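Periplasmic beta-glucosidase (Pseudomonas aeruginosa, PDB 6R5T) probably hydrolyses terminal, non-reducing beta-D-glucosyl residues to release beta-D-glucose, and is held here as an inactive variant with lactose bound. Local coordinates at residues A[76-81]-A[117-122]; A[82-87]-A[112-117]; A[25-30]-A[48-53]; A[121-126]-A[172-177]. The protein carries 1 engineered substitution. All blocks are in the same frame, centred on the assembly; numbering follows the deposited sequence.

Contact 1 (A[76-81]-A[117-122]); sequences HAYDVA and DGLDMS. With BGC (beta-D-glucopyranose), chain C.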
loop_
_atom_site.group_PDB
_atom_site.type_symbol
_atom_site.label_atom_id
_atom_site.label_comp_id
_atom_site.label_asym_id
_atom_site.label_seq_id
_atom_site.Cartn_x
_atom_site.Cartn_y
_atom_site.Cartn_z
ATOM N N HIS A 76 12.938 12.905 -34.222
ATOM C CA HIS A 76 13.511 11.622 -33.748
ATOM C C HIS A 76 13.683 11.682 -32.240
ATOM O O HIS A 76 14.316 12.641 -31.748
ATOM C CB HIS A 76 14.855 11.317 -34.440
ATOM C CG HIS A 76 14.677 10.861 -35.841
ATOM N ND1 HIS A 76 14.452 11.775 -36.866
ATOM C CD2 HIS A 76 14.653 9.617 -36.399
ATOM C CE1 HIS A 76 14.275 11.068 -37.980
ATOM N NE2 HIS A 76 14.416 9.775 -37.735
ATOM N N ALA A 77 13.135 10.685 -31.562
ATOM C CA ALA A 77 13.170 10.631 -30.091
ATOM C C ALA A 77 13.890 9.386 -29.605
ATOM O O ALA A 77 13.978 8.373 -30.309
ATOM C CB ALA A 77 11.756 10.740 -29.558
ATOM N N TYR A 78 14.300 9.469 -28.338
ATOM C CA TYR A 78 14.915 8.334 -27.616
ATOM C C TYR A 78 14.756 8.527 -26.116
ATOM O O TYR A 78 14.393 9.580 -25.658
ATOM C CB TYR A 78 16.362 8.239 -28.029
ATOM C CG TYR A 78 17.117 6.976 -27.702
ATOM C CD1 TYR A 78 16.564 5.723 -27.884
ATOM C CD2 TYR A 78 18.418 7.066 -27.249
ATOM C CE1 TYR A 78 17.280 4.566 -27.621
ATOM C CE2 TYR A 78 19.160 5.915 -27.004
ATOM C CZ TYR A 78 18.582 4.673 -27.200
ATOM O OH TYR A 78 19.303 3.529 -26.994
ATOM N N ASP A 79 15.003 7.457 -25.389
ATOM C CA ASP A 79 14.936 7.360 -23.902
ATOM C C ASP A 79 16.336 7.712 -23.376
ATOM O O ASP A 79 17.076 6.845 -22.966
ATOM C CB ASP A 79 14.439 5.973 -23.517
ATOM C CG ASP A 79 12.940 5.791 -23.712
ATOM O OD1 ASP A 79 12.181 6.583 -23.089
ATOM O OD2 ASP A 79 12.516 4.851 -24.434
ATOM N N VAL A 80 16.666 8.985 -23.413
ATOM C CA VAL A 80 17.907 9.535 -22.854
ATOM C C VAL A 80 17.567 9.940 -21.425
ATOM O O VAL A 80 17.094 11.016 -21.188
ATOM C CB VAL A 80 18.466 10.665 -23.718
ATOM C CG1 VAL A 80 19.721 11.177 -23.128
ATOM C CG2 VAL A 80 18.737 10.204 -25.131
ATOM N N ALA A 81 17.654 8.973 -20.534
ATOM C CA ALA A 81 17.146 9.092 -19.146
ATOM C C ALA A 81 18.224 9.652 -18.213
ATOM O O ALA A 81 17.907 10.513 -17.403
ATOM C CB ALA A 81 16.694 7.723 -18.713
ATOM N N ASP A 117 24.145 13.130 -32.220
ATOM C CA ASP A 117 23.809 11.932 -33.009
ATOM C C ASP A 117 22.540 12.157 -33.843
ATOM O O ASP A 117 22.167 11.204 -34.534
ATOM C CB ASP A 117 23.663 10.698 -32.119
ATOM C CG ASP A 117 24.991 10.222 -31.535
ATOM O OD1 ASP A 117 26.081 10.568 -32.119
ATOM O OD2 ASP A 117 24.963 9.457 -30.546
ATOM N N GLY A 118 21.932 13.357 -33.781
ATOM C CA GLY A 118 20.770 13.672 -34.627
ATOM C C GLY A 118 19.440 13.576 -33.917
ATOM O O GLY A 118 18.397 13.883 -34.532
ATOM N N LEU A 119 19.427 13.202 -32.636
ATOM C CA LEU A 119 18.135 13.197 -31.906
ATOM C C LEU A 119 17.615 14.590 -31.571
ATOM O O LEU A 119 18.375 15.486 -31.205
ATOM C CB LEU A 119 18.324 12.380 -30.619
ATOM C CG LEU A 119 18.511 10.894 -30.897
ATOM C CD1 LEU A 119 19.180 10.219 -29.692
ATOM C CD2 LEU A 119 17.200 10.205 -31.297
ATOM N N ASP A 120 16.282 14.756 -31.596
ATOM C CA ASP A 120 15.600 16.021 -31.312
ATOM C C ASP A 120 14.901 16.004 -29.952
ATOM O O ASP A 120 14.502 17.063 -29.500
ATOM C CB ASP A 120 14.487 16.287 -32.319
ATOM C CG ASP A 120 14.907 16.228 -33.771
ATOM O OD1 ASP A 120 15.798 17.051 -34.131
ATOM O OD2 ASP A 120 14.470 15.304 -34.485
ATOM N N MET A 121 14.659 14.820 -29.381
ATOM C CA MET A 121 13.741 14.705 -28.222
ATOM C C MET A 121 14.170 13.531 -27.336
ATOM O O MET A 121 14.560 12.478 -27.836
ATOM C CB MET A 121 12.305 14.512 -28.682
ATOM C CG MET A 121 11.345 14.280 -27.508
ATOM S SD MET A 121 9.655 13.876 -28.053
ATOM C CE MET A 121 9.143 15.467 -28.648
ATOM N N SER A 122 14.087 13.749 -26.036
ATOM C CA SER A 122 14.178 12.639 -25.071
ATOM C C SER A 122 12.848 12.466 -24.351
ATOM O O SER A 122 12.251 13.448 -23.917
ATOM C CB SER A 122 15.285 12.847 -24.077
ATOM O OG SER A 122 15.344 11.697 -23.206
HETATM C C2 BGC C . 9.572 5.108 -22.297
HETATM C C3 BGC C . 8.942 4.391 -23.509
HETATM C C4 BGC C . 8.831 2.896 -23.105
HETATM C C5 BGC C . 7.903 2.840 -21.878
HETATM C C6 BGC C . 7.741 1.441 -21.325
HETATM C C1 BGC C . 8.689 4.879 -21.064
HETATM O O1 BGC C . 9.402 5.459 -20.016
HETATM O O2 BGC C . 9.736 6.511 -22.466
HETATM O O3 BGC C . 9.837 4.510 -24.633
HETATM O O4 BGC C . 8.236 2.191 -24.207
HETATM O O5 BGC C . 8.540 3.484 -20.814
HETATM O O6 BGC C . 6.841 1.460 -20.212
HETATM O O HOH W 1 15.065 14.600 -36.952
#
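D120 brackets H76 with both its backbone and its carboxylate. CB lies 3.7 Å from O of H76. With CG turned back beside its own backbone N (chi1 -53°), the carboxylate comes alongside the backbone of H76. CG touches only loosely, but OD2 comes in against N of H76 at 2.9 Å and accepts its proton on the anti lone pair. A water joins OD2 to ND1 of H76, and OD1 forms a salt bridge with R333. Meanwhile N of D120 gives its own proton to O of H76 at 2.9 Å, a fairly straight bond (161°) in the carbonyl plane. These bonds lie just ahead of the parallel ladder in which strand 75-78 pairs with strand 121-122 in the TIM-type barrel (A77 with M121, Y78 with S122). The connection between the strands runs through helix 100-116, which ends at G118 in a Schellman motif. Further along, N of Y78 bonds to O of M121 at 3.1 Å, while on the face bearing A77 and M121 the two CB atoms pack together. L119 reaches obliquely across to Y78, its CD1 resting 3.8 Å from CB of the tyrosine. From the last bridge OG of S122, anti to the backbone N (chi1 -178°), donates to O of V80 at 2.8 Å and ties down the loop that carries D79, just past the strand. From there the carboxylate of D79 spans two adjacent hydroxyls of the bound glucose, OD1 taking the proton of O2 at 2.5 Å and OD2 that of O3 at 2.7 Å.

Contact 2 (A[82-87]-A[112-117]); sequences HGHRTI and LEASAD
The imidazole of H84 has CA of A114 over one face, 3.9 Å from the ring centroid in a CH-pi contact, and D117 at its edge. The guanidinium of R85 meets the same aspartate edge-on and carries OE1 of E113 over a face, towards the rim; the E113 carboxylate stacks on it with the planes 28° apart. One oxygen, OD2 of D117, takes two donors. NE2 of H84 approaches at 2.8 Å on the anti side, from within the plane of its own ring, and NE of R85 arrives at 2.8 Å on the syn side, making a nearly straight salt bridge. OD1 of D117 turns to R349. E113 reads the loop backbone in a similar way: its OE1 is met by N of R85 at 3.0 Å and, almost in line (178°), by N of T86 at 2.8 Å. A water that also links N of H84 to O of T86 gives OE1 a third proton. OE2 accepts from OG1 of T86 at 2.6 Å through its syn lone pair. So gripped, the E113 carboxylate can hardly rotate, and the nearby arginine probably stabilises its charge. In the barrel domain the contact fastens the loop between strand 75-78 and helix 91-95 onto the C-terminal turns of helix 100-116, with H351 bonded to both T86 and E113 and L119, on the way to strand 121-122, packed against H84.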
loop_
_atom_site.group_PDB
_atom_site.type_symbol
_atom_site.label_atom_id
_atom_site.label_comp_id
_atom_site.label_asym_id
_atom_site.label_seq_id
_atom_site.Cartn_x
_atom_site.Cartn_y
_atom_site.Cartn_z
ATOM N N HIS A 82 19.450 9.122 -18.285
ATOM C CA HIS A 82 20.573 9.534 -17.416
ATOM C C HIS A 82 21.862 9.416 -18.222
ATOM O O HIS A 82 22.850 8.905 -17.697
ATOM C CB HIS A 82 20.605 8.728 -16.107
ATOM C CG HIS A 82 20.717 7.257 -16.252
ATOM N ND1 HIS A 82 21.895 6.590 -16.073
ATOM C CD2 HIS A 82 19.802 6.324 -16.562
ATOM C CE1 HIS A 82 21.699 5.291 -16.263
ATOM N NE2 HIS A 82 20.426 5.101 -16.600
ATOM N N GLY A 83 21.803 9.863 -19.478
ATOM C CA GLY A 83 22.970 9.752 -20.368
ATOM C C GLY A 83 22.565 9.211 -21.686
ATOM O O GLY A 83 21.620 8.413 -21.763
ATOM N N HIS A 84 23.292 9.602 -22.736
ATOM C CA HIS A 84 23.109 9.054 -24.082
ATOM C C HIS A 84 24.150 7.996 -24.399
ATOM O O HIS A 84 23.825 6.840 -24.424
ATOM C CB HIS A 84 23.039 10.211 -25.093
ATOM C CG HIS A 84 22.860 9.693 -26.462
ATOM N ND1 HIS A 84 21.809 8.894 -26.773
ATOM C CD2 HIS A 84 23.619 9.805 -27.579
ATOM C CE1 HIS A 84 21.882 8.539 -28.047
ATOM N NE2 HIS A 84 22.986 9.076 -28.573
ATOM N N ARG A 85 25.405 8.401 -24.558
ATOM C CA ARG A 85 26.542 7.461 -24.733
ATOM C C ARG A 85 27.419 7.474 -23.488
ATOM O O ARG A 85 27.798 6.377 -23.066
ATOM C CB ARG A 85 27.355 7.814 -25.991
ATOM C CG ARG A 85 26.701 7.377 -27.284
ATOM C CD ARG A 85 27.447 7.799 -28.569
ATOM N NE ARG A 85 27.184 9.194 -28.871
ATOM C CZ ARG A 85 27.923 10.231 -28.532
ATOM N NH1 ARG A 85 29.080 10.069 -27.905
ATOM N NH2 ARG A 85 27.499 11.463 -28.765
ATOM N N THR A 86 27.679 8.643 -22.918
ATOM C CA THR A 86 28.339 8.735 -21.605
ATOM C C THR A 86 27.216 8.608 -20.565
ATOM O O THR A 86 26.374 9.502 -20.477
ATOM C CB THR A 86 29.115 10.019 -21.393
ATOM O OG1 THR A 86 30.025 10.217 -22.471
ATOM C CG2 THR A 86 29.848 9.976 -20.096
ATOM N N ILE A 87 27.203 7.492 -19.856
ATOM C CA ILE A 87 26.097 7.235 -18.898
ATOM C C ILE A 87 26.479 7.770 -17.525
ATOM O O ILE A 87 27.502 7.420 -16.951
ATOM C CB ILE A 87 25.737 5.754 -18.912
ATOM C CG1 ILE A 87 25.465 5.252 -20.339
ATOM C CG2 ILE A 87 24.561 5.528 -17.981
ATOM C CD1 ILE A 87 24.534 6.150 -21.167
ATOM N N LEU A 112 23.596 17.308 -25.353
ATOM C CA LEU A 112 24.743 17.571 -26.284
ATOM C C LEU A 112 25.029 16.289 -27.053
ATOM O O LEU A 112 25.102 16.287 -28.308
ATOM C CB LEU A 112 25.965 17.993 -25.452
ATOM C CG LEU A 112 27.223 18.365 -26.232
ATOM C CD1 LEU A 112 28.157 19.210 -25.351
ATOM C CD2 LEU A 112 27.935 17.118 -26.715
ATOM N N GLU A 113 25.187 15.156 -26.358
ATOM C CA GLU A 113 25.527 13.889 -27.020
ATOM C C GLU A 113 24.374 13.349 -27.884
ATOM O O GLU A 113 24.615 12.797 -28.955
ATOM C CB GLU A 113 25.951 12.821 -26.022
ATOM C CG GLU A 113 27.270 13.116 -25.324
ATOM C CD GLU A 113 27.722 11.968 -24.482
ATOM O OE1 GLU A 113 26.882 11.008 -24.235
ATOM O OE2 GLU A 113 28.903 11.978 -24.065
ATOM N N ALA A 114 23.119 13.492 -27.448
ATOM C CA ALA A 114 21.987 12.931 -28.199
ATOM C C ALA A 114 21.767 13.756 -29.488
ATOM O O ALA A 114 21.623 13.151 -30.563
ATOM C CB ALA A 114 20.762 12.895 -27.303
ATOM N N SER A 115 21.802 15.075 -29.351
ATOM C CA SER A 115 21.635 16.009 -30.506
ATOM C C SER A 115 22.851 15.838 -31.434
ATOM O O SER A 115 22.664 15.893 -32.683
ATOM C CB SER A 115 21.431 17.424 -30.029
ATOM O OG SER A 115 22.580 17.924 -29.312
ATOM N N ALA A 116 24.026 15.515 -30.891
ATOM C CA ALA A 116 25.239 15.266 -31.723
ATOM C C ALA A 116 25.027 14.052 -32.608
ATOM O O ALA A 116 25.669 13.962 -33.685
ATOM C CB ALA A 116 26.485 15.076 -30.865
ATOM N N ASP A 117 24.145 13.130 -32.220
ATOM C CA ASP A 117 23.809 11.932 -33.009
ATOM C C ASP A 117 22.540 12.157 -33.843
ATOM O O ASP A 117 22.167 11.204 -34.534
ATOM C CB ASP A 117 23.663 10.698 -32.119
ATOM C CG ASP A 117 24.991 10.222 -31.535
ATOM O OD1 ASP A 117 26.081 10.568 -32.119
ATOM O OD2 ASP A 117 24.963 9.457 -30.546
HETATM O O HOH W 2 25.432 11.470 -22.058
#

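Contact 3 (A[25-30]-A[48-53]); sequences LVSVGA and AIFNTV. With GAL (beta-D-galactopyranose), chain B.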
loop_
_atom_site.group_PDB
_atom_site.type_symbol
_atom_site.label_atom_id
_atom_site.label_comp_id
_atom_site.label_asym_id
_atom_site.label_seq_id
_atom_site.Cartn_x
_atom_site.Cartn_y
_atom_site.Cartn_z
ATOM N N LEU A 25 3.754 7.933 -34.352
ATOM C CA LEU A 25 5.113 7.810 -33.800
ATOM C C LEU A 25 5.473 6.330 -33.781
ATOM O O LEU A 25 4.767 5.561 -33.137
ATOM C CB LEU A 25 5.089 8.393 -32.395
ATOM C CG LEU A 25 6.302 8.117 -31.528
ATOM C CD1 LEU A 25 7.533 8.727 -32.136
ATOM C CD2 LEU A 25 6.065 8.696 -30.113
ATOM N N VAL A 26 6.527 5.954 -34.485
ATOM C CA VAL A 26 6.854 4.518 -34.663
ATOM C C VAL A 26 8.347 4.283 -34.505
ATOM O O VAL A 26 9.136 5.202 -34.634
ATOM C CB VAL A 26 6.375 3.996 -36.028
ATOM C CG1 VAL A 26 4.880 3.894 -36.084
ATOM C CG2 VAL A 26 6.897 4.868 -37.144
ATOM N N SER A 27 8.688 3.021 -34.262
ATOM C CA SER A 27 10.094 2.556 -34.196
ATOM C C SER A 27 10.263 1.438 -35.225
ATOM O O SER A 27 9.310 0.689 -35.446
ATOM C CB SER A 27 10.456 2.044 -32.836
ATOM O OG SER A 27 9.566 1.018 -32.437
ATOM N N VAL A 28 11.477 1.259 -35.694
ATOM C CA VAL A 28 11.834 0.076 -36.523
ATOM C C VAL A 28 11.747 -1.151 -35.619
ATOM O O VAL A 28 12.301 -1.132 -34.509
ATOM C CB VAL A 28 13.208 0.202 -37.153
ATOM C CG1 VAL A 28 13.550 -1.049 -37.946
ATOM C CG2 VAL A 28 13.285 1.410 -38.027
ATOM N N GLY A 29 11.055 -2.164 -36.074
ATOM C CA GLY A 29 10.860 -3.389 -35.284
ATOM C C GLY A 29 10.121 -4.434 -36.081
ATOM O O GLY A 29 9.779 -4.205 -37.243
ATOM N N ALA A 30 9.778 -5.534 -35.440
ATOM C CA ALA A 30 8.987 -6.608 -36.072
ATOM C C ALA A 30 7.668 -6.020 -36.585
ATOM O O ALA A 30 7.292 -6.348 -37.703
ATOM C CB ALA A 30 8.771 -7.723 -35.090
ATOM N N ALA A 48 6.828 10.894 -36.611
ATOM C CA ALA A 48 8.059 10.859 -35.828
ATOM C C ALA A 48 8.494 9.437 -35.588
ATOM O O ALA A 48 7.712 8.498 -35.746
ATOM C CB ALA A 48 7.818 11.575 -34.518
ATOM N N ILE A 49 9.761 9.332 -35.231
ATOM C CA ILE A 49 10.441 8.046 -35.059
ATOM C C ILE A 49 10.965 8.042 -33.635
ATOM O O ILE A 49 11.434 9.085 -33.161
ATOM C CB ILE A 49 11.572 7.934 -36.074
ATOM C CG1 ILE A 49 11.045 7.996 -37.505
ATOM C CG2 ILE A 49 12.403 6.679 -35.841
ATOM C CD1 ILE A 49 10.204 6.858 -37.888
ATOM N N PHE A 50 10.990 6.874 -33.026
ATOM C CA PHE A 50 11.813 6.689 -31.805
ATOM C C PHE A 50 12.703 5.462 -31.998
ATOM O O PHE A 50 12.373 4.575 -32.796
ATOM C CB PHE A 50 10.951 6.613 -30.550
ATOM C CG PHE A 50 10.028 5.435 -30.409
ATOM C CD1 PHE A 50 8.846 5.377 -31.128
ATOM C CD2 PHE A 50 10.330 4.376 -29.575
ATOM C CE1 PHE A 50 7.960 4.337 -31.018
ATOM C CE2 PHE A 50 9.461 3.292 -29.496
ATOM C CZ PHE A 50 8.277 3.276 -30.193
ATOM N N ASN A 51 13.797 5.455 -31.235
ATOM C CA ASN A 51 14.775 4.338 -31.134
ATOM C C ASN A 51 15.672 4.234 -32.369
ATOM O O ASN A 51 16.402 3.240 -32.434
ATOM C CB ASN A 51 14.065 3.015 -30.854
ATOM C CG ASN A 51 13.627 2.835 -29.411
ATOM O OD1 ASN A 51 13.965 3.640 -28.557
ATOM N ND2 ASN A 51 12.815 1.819 -29.162
ATOM N N THR A 52 15.720 5.240 -33.253
ATOM C CA THR A 52 16.778 5.347 -34.300
ATOM C C THR A 52 17.737 6.442 -33.847
ATOM O O THR A 52 17.274 7.561 -33.642
ATOM C CB THR A 52 16.151 5.641 -35.675
ATOM O OG1 THR A 52 15.409 4.483 -36.039
ATOM C CG2 THR A 52 17.167 6.022 -36.710
ATOM N N VAL A 53 19.027 6.142 -33.638
ATOM C CA VAL A 53 19.844 7.001 -32.735
ATOM C C VAL A 53 21.242 7.337 -33.265
ATOM O O VAL A 53 22.082 7.748 -32.456
ATOM C CB VAL A 53 19.978 6.335 -31.351
ATOM C CG1 VAL A 53 18.584 6.098 -30.761
ATOM C CG2 VAL A 53 20.769 5.056 -31.433
HETATM C C1 GAL B . 9.012 1.126 -24.765
HETATM C C2 GAL B . 10.337 1.617 -25.381
HETATM C C3 GAL B . 11.037 0.410 -26.016
HETATM C C4 GAL B . 11.254 -0.656 -24.916
HETATM C C5 GAL B . 9.890 -0.987 -24.278
HETATM C C6 GAL B . 10.038 -1.931 -23.091
HETATM O O2 GAL B . 10.059 2.614 -26.352
HETATM O O3 GAL B . 12.311 0.860 -26.520
HETATM O O4 GAL B . 12.135 -0.028 -23.955
HETATM O O5 GAL B . 9.243 0.208 -23.714
HETATM O O6 GAL B . 8.736 -2.146 -22.493
HETATM O O HOH W 3 13.558 3.064 -34.677
#
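S27 packs closely on F50. CB of S27 sits over the centre of the phenyl ring, 3.7 Å from its centroid and only 12° off the ring normal, a CH-pi contact at one face. CD1 of L25 arrives at the ring edge instead, 3.7 Å from CD1 of F50, and also touches CB of A48. The ring can fold back over the neighbouring strand because CG of F50 takes the crowded position between its backbone N and carbonyl carbon (chi1 66°). Underneath, strands 24-26 and 48-50 run parallel: N of V26 bonds to O of A48 at 3.1 Å, and N of F50 to O of V26 at 3.0 Å. On the face bearing V26 and I49, methyl groups meet, backed by L37 of helix 34-42, the helix of this beta-alpha-beta unit in the barrel. Past F50 the chains separate and the contact loosens. V28 and T52 barely touch, and a water fills in for a direct bond, accepting from N of V28 at 2.9 Å, donating to O of F50 at 2.7 Å and bonding OG1 of T52. N51, also partly exposed, points another way: at the C-terminal end of the strand its ND2 donates to O3 of the bound galactose at 2.9 Å. O2 of the sugar lies 3.3 Å from CE2 of F50. The chemistry thus divides along the strand: apolar contacts and backbone bonds fix the position of F50, and the sugar meets the phenylalanine obliquely, beside the amide donor of N51, which probably helps to orient the galactose without a charged group from this contact.

Contact 4 (A[121-126]-A[172-177]); sequences MSFSPM and MAAVKH. With BGC (beta-D-glucopyranose), chain C.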
loop_
_atom_site.group_PDB
_atom_site.type_symbol
_atom_site.label_atom_id
_atom_site.label_comp_id
_atom_site.label_asym_id
_atom_site.label_seq_id
_atom_site.Cartn_x
_atom_site.Cartn_y
_atom_site.Cartn_z
ATOM N N MET A 121 14.659 14.820 -29.381
ATOM C CA MET A 121 13.741 14.705 -28.222
ATOM C C MET A 121 14.170 13.531 -27.336
ATOM O O MET A 121 14.560 12.478 -27.836
ATOM C CB MET A 121 12.305 14.512 -28.682
ATOM C CG MET A 121 11.345 14.280 -27.508
ATOM S SD MET A 121 9.655 13.876 -28.053
ATOM C CE MET A 121 9.143 15.467 -28.648
ATOM N N SER A 122 14.087 13.749 -26.036
ATOM C CA SER A 122 14.178 12.639 -25.071
ATOM C C SER A 122 12.848 12.466 -24.351
ATOM O O SER A 122 12.251 13.448 -23.917
ATOM C CB SER A 122 15.285 12.847 -24.077
ATOM O OG SER A 122 15.344 11.697 -23.206
ATOM N N PHE A 123 12.517 11.203 -24.106
ATOM C CA PHE A 123 11.418 10.867 -23.173
ATOM C C PHE A 123 11.997 10.933 -21.757
ATOM O O PHE A 123 12.343 9.897 -21.180
ATOM C CB PHE A 123 10.888 9.496 -23.529
ATOM C CG PHE A 123 10.373 9.358 -24.942
ATOM C CD1 PHE A 123 9.540 10.301 -25.507
ATOM C CD2 PHE A 123 10.712 8.253 -25.678
ATOM C CE1 PHE A 123 9.088 10.119 -26.810
ATOM C CE2 PHE A 123 10.268 8.083 -26.972
ATOM C CZ PHE A 123 9.442 9.014 -27.512
ATOM N N SER A 124 12.133 12.125 -21.256
ATOM C CA SER A 124 12.838 12.468 -19.992
ATOM C C SER A 124 12.517 13.929 -19.716
ATOM O O SER A 124 12.279 14.662 -20.665
ATOM C CB SER A 124 14.326 12.228 -20.165
ATOM O OG SER A 124 15.120 12.464 -18.989
ATOM N N PRO A 125 12.502 14.414 -18.466
ATOM C CA PRO A 125 12.796 13.628 -17.256
ATOM C C PRO A 125 11.587 12.793 -16.788
ATOM O O PRO A 125 10.448 13.130 -17.021
ATOM C CB PRO A 125 13.079 14.720 -16.243
ATOM C CG PRO A 125 12.206 15.863 -16.658
ATOM C CD PRO A 125 12.266 15.820 -18.166
ATOM N N MET A 126 11.894 11.707 -16.098
ATOM C CA MET A 126 10.907 10.967 -15.300
ATOM C C MET A 126 10.815 11.616 -13.936
ATOM O O MET A 126 11.829 11.705 -13.264
ATOM C CB MET A 126 11.352 9.499 -15.204
ATOM C CG MET A 126 10.334 8.572 -14.545
ATOM S SD MET A 126 10.407 8.663 -12.764
ATOM C CE MET A 126 9.713 7.052 -12.321
ATOM N N MET A 172 14.290 18.518 -27.115
ATOM C CA MET A 172 13.017 18.767 -26.420
ATOM C C MET A 172 12.836 17.719 -25.316
ATOM O O MET A 172 13.183 16.549 -25.510
ATOM C CB MET A 172 11.838 18.651 -27.391
ATOM C CG MET A 172 10.522 18.850 -26.734
ATOM S SD MET A 172 9.127 18.990 -27.937
ATOM C CE MET A 172 9.541 20.569 -28.677
ATOM N N ALA A 173 12.340 18.160 -24.174
ATOM C CA ALA A 173 12.037 17.275 -23.024
ATOM C C ALA A 173 10.570 16.836 -23.195
ATOM O O ALA A 173 9.687 17.690 -23.362
ATOM C CB ALA A 173 12.191 18.001 -21.726
ATOM N N ALA A 174 10.313 15.548 -23.125
ATOM C CA ALA A 174 8.975 14.965 -22.993
ATOM C C ALA A 174 8.900 14.405 -21.553
ATOM O O ALA A 174 9.325 13.301 -21.331
ATOM C CB ALA A 174 8.727 13.905 -24.045
ATOM N N VAL A 175 8.393 15.230 -20.654
ATOM C CA VAL A 175 8.292 14.893 -19.208
ATOM C C VAL A 175 7.354 13.685 -19.084
ATOM O O VAL A 175 6.341 13.570 -19.799
ATOM C CB VAL A 175 7.861 16.073 -18.339
ATOM C CG1 VAL A 175 6.501 16.640 -18.697
ATOM C CG2 VAL A 175 7.930 15.692 -16.868
ATOM N N LYS A 176 7.693 12.788 -18.154
ATOM C CA LYS A 176 6.911 11.516 -18.022
ATOM C C LYS A 176 6.890 11.139 -16.529
ATOM O O LYS A 176 7.701 11.661 -15.767
ATOM C CB LYS A 176 7.534 10.432 -18.895
ATOM C CG LYS A 176 8.883 9.895 -18.451
ATOM C CD LYS A 176 9.510 8.981 -19.470
ATOM C CE LYS A 176 10.766 8.305 -19.021
ATOM N NZ LYS A 176 11.339 7.519 -20.142
ATOM N N HIS A 177 5.976 10.277 -16.104
ATOM C CA HIS A 177 4.890 9.651 -16.841
ATOM C C HIS A 177 3.590 10.269 -16.315
ATOM O O HIS A 177 3.254 10.053 -15.152
ATOM C CB HIS A 177 4.886 8.142 -16.634
ATOM C CG HIS A 177 6.136 7.447 -17.034
ATOM N ND1 HIS A 177 7.161 7.231 -16.131
ATOM C CD2 HIS A 177 6.490 6.863 -18.206
ATOM C CE1 HIS A 177 8.099 6.536 -16.781
ATOM N NE2 HIS A 177 7.740 6.330 -18.013
HETATM C C2 BGC C . 9.572 5.108 -22.297
HETATM C C3 BGC C . 8.942 4.391 -23.509
HETATM C C4 BGC C . 8.831 2.896 -23.105
HETATM C C5 BGC C . 7.903 2.840 -21.878
HETATM C C6 BGC C . 7.741 1.441 -21.325
HETATM C C1 BGC C . 8.689 4.879 -21.064
HETATM O O1 BGC C . 9.402 5.459 -20.016
HETATM O O2 BGC C . 9.736 6.511 -22.466
HETATM O O3 BGC C . 9.837 4.510 -24.633
HETATM O O4 BGC C . 8.236 2.191 -24.207
HETATM O O5 BGC C . 8.540 3.484 -20.814
HETATM O O6 BGC C . 6.841 1.460 -20.212
#
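NZ of K176 is gripped by three oxygens: it donates to O of F123 at 2.8 Å, and to O1 and O2 of the bound glucose at 2.8 Å and 3.0 Å. F123 is the centre of an inverse gamma turn at the end of strand 121-122, which lies parallel to strand 172-178 in the TIM-type barrel. The lysine is extended beyond CG, long enough to run past M126 to the sugar; OD1 of D79 is a further, weak and long ion-pair partner. H177 works beside it. Its NE2 and O1 of the glucose share a hydrogen bond of 2.7 Å at the ring edge, while ND1 is bonded to D128. A cis peptide joins K176 to H177, and both side chains end at the same sugar hydroxyl. Lower down the pairing is regular, with N of S122 bonded to O of M172 and N of A174 to O of S122. The register then slips by one residue around the cis peptide before P125, ahead of a single further bridge, M126 with K176, where N of K176 bonds to O of P125 at 3.0 Å. At the far end M121 and M172 lie side by side, CE of M121 3.6 Å from SD of M172.

Contacts 3, 1 and 4 pair strands of one parallel sheet; contacts 1 and 4 occupy adjoining gaps, while the gap between strands 48-50 and 75-78 separates contacts 3 and 1. Contact 2 is nested in the loop contact 1 closes. Contacts 1 and 4 share strand 121-122, their centres about 9 Å apart, and supply D79, K176 and H177 to the same glucose. Contact 3, its centre about 11 Å from that of contact 1, is joined to it by N of A77 on O of I49 (2.8 Å) and serves the galactose. Its F50 packs against F123 of contact 4, CB to CE2 3.9 Å. The side chain of H84 is about 12 Å from the bound galactose. It touches L119 and Y78.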